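Geranylgeranyl pyrophosphate synthase (Corynebacterium glutamicum, PDB 3LMD) probably builds long-chain isoprenoid diphosphates as a magnesium-dependent prenyltransferase of the FPP/GGPP synthase family, with heptaprenyl diphosphate a likely product. Local coordinates at residues M321-A324 and N325-D329. Sequence-based numbering, arbitrary orientation.
Sequences MDIA and NAELD
Met321 O takes the backbone N-H of Asn325 at 2.9 Å (Asn325 N to Met321 O), the first of four successive i to i+4 bonds that define this late part of helix 309-328. Asp322 O to Ala326 N and Ile323 O to Glu327 N follow at the same length. Leu328 N then reaches Ala324 O, with an N-H...O angle of 162°. Beside the first of these bonds, one face of the Asn325 carboxamide is turned to Met321 O and to the Met321 methyl. Met321 CE lies to the same side of the amide plane as Met321 O, displaced toward and past the O/N end, 3.5 Å from Asn325 OD1 and 3.7 Å from Asn325 ND2. Met321 gets there because CG leaves opposite the backbone N (chi1 -173°) and the chain then bends at chi2 and again at chi3, which carries the methyl toward Asn325. Both ends of the amide are held: Asn325 OD1 accepts from Arg341 of helix 335-349, while Asn325 ND2 gives a hydrogen to a water at 3.0 Å. That water in turn donates to OD1 of Asp322, bridging two side chains on the outer side of the helix. One turn on from Ile323, Glu327 carries its CG beside its own backbone N (chi1 -60°), which sets Glu327 CG 3.3 Å from Ile323 O; its OE1 forms a salt bridge with Arg330. The inner side is apolar: Ala324 and Leu328 meet Phe228 of helix 219-246, and Met321 touches Ile235 there as well as Ala344 and Val348 of helix 335-349. This is therefore an amphipathic stretch of the all-alpha prenyltransferase fold, in which Asn325 stands at the boundary. Arg341, which can only donate, marks the amide oxygen; the water, donating to Asp322, agrees with nitrogen at the other end, and the methyl merely limits movement to one side.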
ATOM      1  N   MET A 321     -28.595   9.176  12.568  1.00 24.40           N
ATOM      2  CA  MET A 321     -29.268  10.218  11.776  1.00 25.94           C
ATOM      3  C   MET A 321     -29.370  11.480  12.628  1.00 26.70           C
ATOM      4  O   MET A 321     -29.217  12.571  12.092  1.00 29.48           O
ATOM      5  CB  MET A 321     -30.683   9.778  11.292  1.00 26.44           C
ATOM      6  CG  MET A 321     -31.404  10.788  10.288  1.00 31.62           C
ATOM      7  SD  MET A 321     -30.552  11.019   8.669  1.00 21.74           S
ATOM      8  CE  MET A 321     -30.184  12.775   8.690  1.00 38.60           C
ATOM      9  N   ASP A 322     -29.590  11.326  13.951  1.00 28.25           N
ATOM     10  CA  ASP A 322     -29.584  12.476  14.881  1.00 28.00           C
ATOM     11  C   ASP A 322     -28.214  13.110  14.914  1.00 28.02           C
ATOM     12  O   ASP A 322     -28.082  14.322  14.901  1.00 27.48           O
ATOM     13  CB  ASP A 322     -29.952  12.065  16.327  1.00 25.75           C
ATOM     14  CG  ASP A 322     -31.425  11.725  16.490  1.00 34.34           C
ATOM     15  OD1 ASP A 322     -32.236  12.106  15.622  1.00 36.40           O
ATOM     16  OD2 ASP A 322     -31.759  11.064  17.489  1.00 38.58           O
ATOM     17  N   ILE A 323     -27.173  12.294  14.971  1.00 25.45           N
ATOM     18  CA  ILE A 323     -25.808  12.837  14.903  1.00 26.20           C
ATOM     19  C   ILE A 323     -25.562  13.601  13.601  1.00 29.03           C
ATOM     20  O   ILE A 323     -24.997  14.701  13.616  1.00 29.91           O
ATOM     21  CB  ILE A 323     -24.748  11.695  15.054  1.00 26.46           C
ATOM     22  CG1 ILE A 323     -24.759  11.138  16.491  1.00 31.00           C
ATOM     23  CG2 ILE A 323     -23.323  12.189  14.695  1.00 24.14           C
ATOM     24  CD1 ILE A 323     -24.056   9.762  16.625  1.00 29.20           C
ATOM     25  N   ALA A 324     -25.991  13.016  12.488  1.00 24.99           N
ATOM     26  CA  ALA A 324     -25.827  13.639  11.172  1.00 27.90           C
ATOM     27  C   ALA A 324     -26.526  15.011  11.139  1.00 26.11           C
ATOM     28  O   ALA A 324     -25.953  15.987  10.664  1.00 25.65           O
ATOM     29  CB  ALA A 324     -26.381  12.725  10.079  1.00 27.30           C
ATOM     30  N   ASN A 325     -27.753  15.070  11.654  1.00 26.55           N
ATOM     31  CA  ASN A 325     -28.515  16.322  11.709  1.00 28.95           C
ATOM     32  C   ASN A 325     -27.855  17.349  12.612  1.00 27.73           C
ATOM     33  O   ASN A 325     -27.855  18.547  12.294  1.00 28.63           O
ATOM     34  CB  ASN A 325     -29.956  16.067  12.161  1.00 30.82           C
ATOM     35  CG  ASN A 325     -30.844  15.632  11.006  1.00 32.83           C
ATOM     36  OD1 ASN A 325     -30.641  16.057   9.875  1.00 33.56           O
ATOM     37  ND2 ASN A 325     -31.830  14.805  11.294  1.00 32.76           N
ATOM     38  N   ALA A 326     -27.255  16.884  13.708  1.00 29.31           N
ATOM     39  CA  ALA A 326     -26.506  17.776  14.582  1.00 33.41           C
ATOM     40  C   ALA A 326     -25.259  18.317  13.893  1.00 36.86           C
ATOM     41  O   ALA A 326     -24.851  19.446  14.158  1.00 29.14           O
ATOM     42  CB  ALA A 326     -26.145  17.111  15.933  1.00 32.27           C
ATOM     43  N   GLU A 327     -24.652  17.540  12.996  1.00 27.19           N
ATOM     44  CA  GLU A 327     -23.508  18.082  12.241  1.00 27.62           C
ATOM     45  C   GLU A 327     -23.960  19.111  11.213  1.00 26.36           C
ATOM     46  O   GLU A 327     -23.341  20.183  11.085  1.00 30.10           O
ATOM     47  CB  GLU A 327     -22.670  16.956  11.629  1.00 28.50           C
ATOM     48  CG  GLU A 327     -22.121  16.025  12.738  1.00 26.27           C
ATOM     49  CD  GLU A 327     -21.131  16.737  13.671  1.00 33.41           C
ATOM     50  OE1 GLU A 327     -20.539  17.780  13.288  1.00 30.74           O
ATOM     51  OE2 GLU A 327     -20.885  16.204  14.767  1.00 34.86           O
ATOM     52  N   LEU A 328     -25.059  18.823  10.521  1.00 24.04           N
ATOM     53  CA  LEU A 328     -25.586  19.771   9.549  1.00 27.87           C
ATOM     54  C   LEU A 328     -26.039  21.089  10.211  1.00 35.37           C
ATOM     55  O   LEU A 328     -26.019  22.150   9.573  1.00 32.63           O
ATOM     56  CB  LEU A 328     -26.753  19.164   8.785  1.00 25.76           C
ATOM     57  CG  LEU A 328     -26.374  17.979   7.860  1.00 26.55           C
ATOM     58  CD1 LEU A 328     -27.625  17.501   7.126  1.00 32.04           C
ATOM     59  CD2 LEU A 328     -25.267  18.324   6.873  1.00 26.51           C
ATOM     60  N   ASP A 329     -26.446  21.013  11.475  1.00 31.84           N
ATOM     61  CA  ASP A 329     -26.782  22.210  12.238  1.00 35.41           C
ATOM     62  C   ASP A 329     -25.614  23.174  12.239  1.00 38.45           C
ATOM     63  O   ASP A 329     -25.801  24.367  12.375  1.00 35.39           O
ATOM     64  CB  ASP A 329     -27.088  21.870  13.698  1.00 41.74           C
ATOM     65  CG  ASP A 329     -28.560  21.617  13.956  1.00 51.14           C
ATOM     66  OD1 ASP A 329     -29.409  21.976  13.106  1.00 55.17           O
ATOM     67  OD2 ASP A 329     -28.872  21.055  15.029  1.00 54.84           O
TER
HETATM   68  O   HOH W   1     -32.570  14.053  14.116  1.00 49.53           O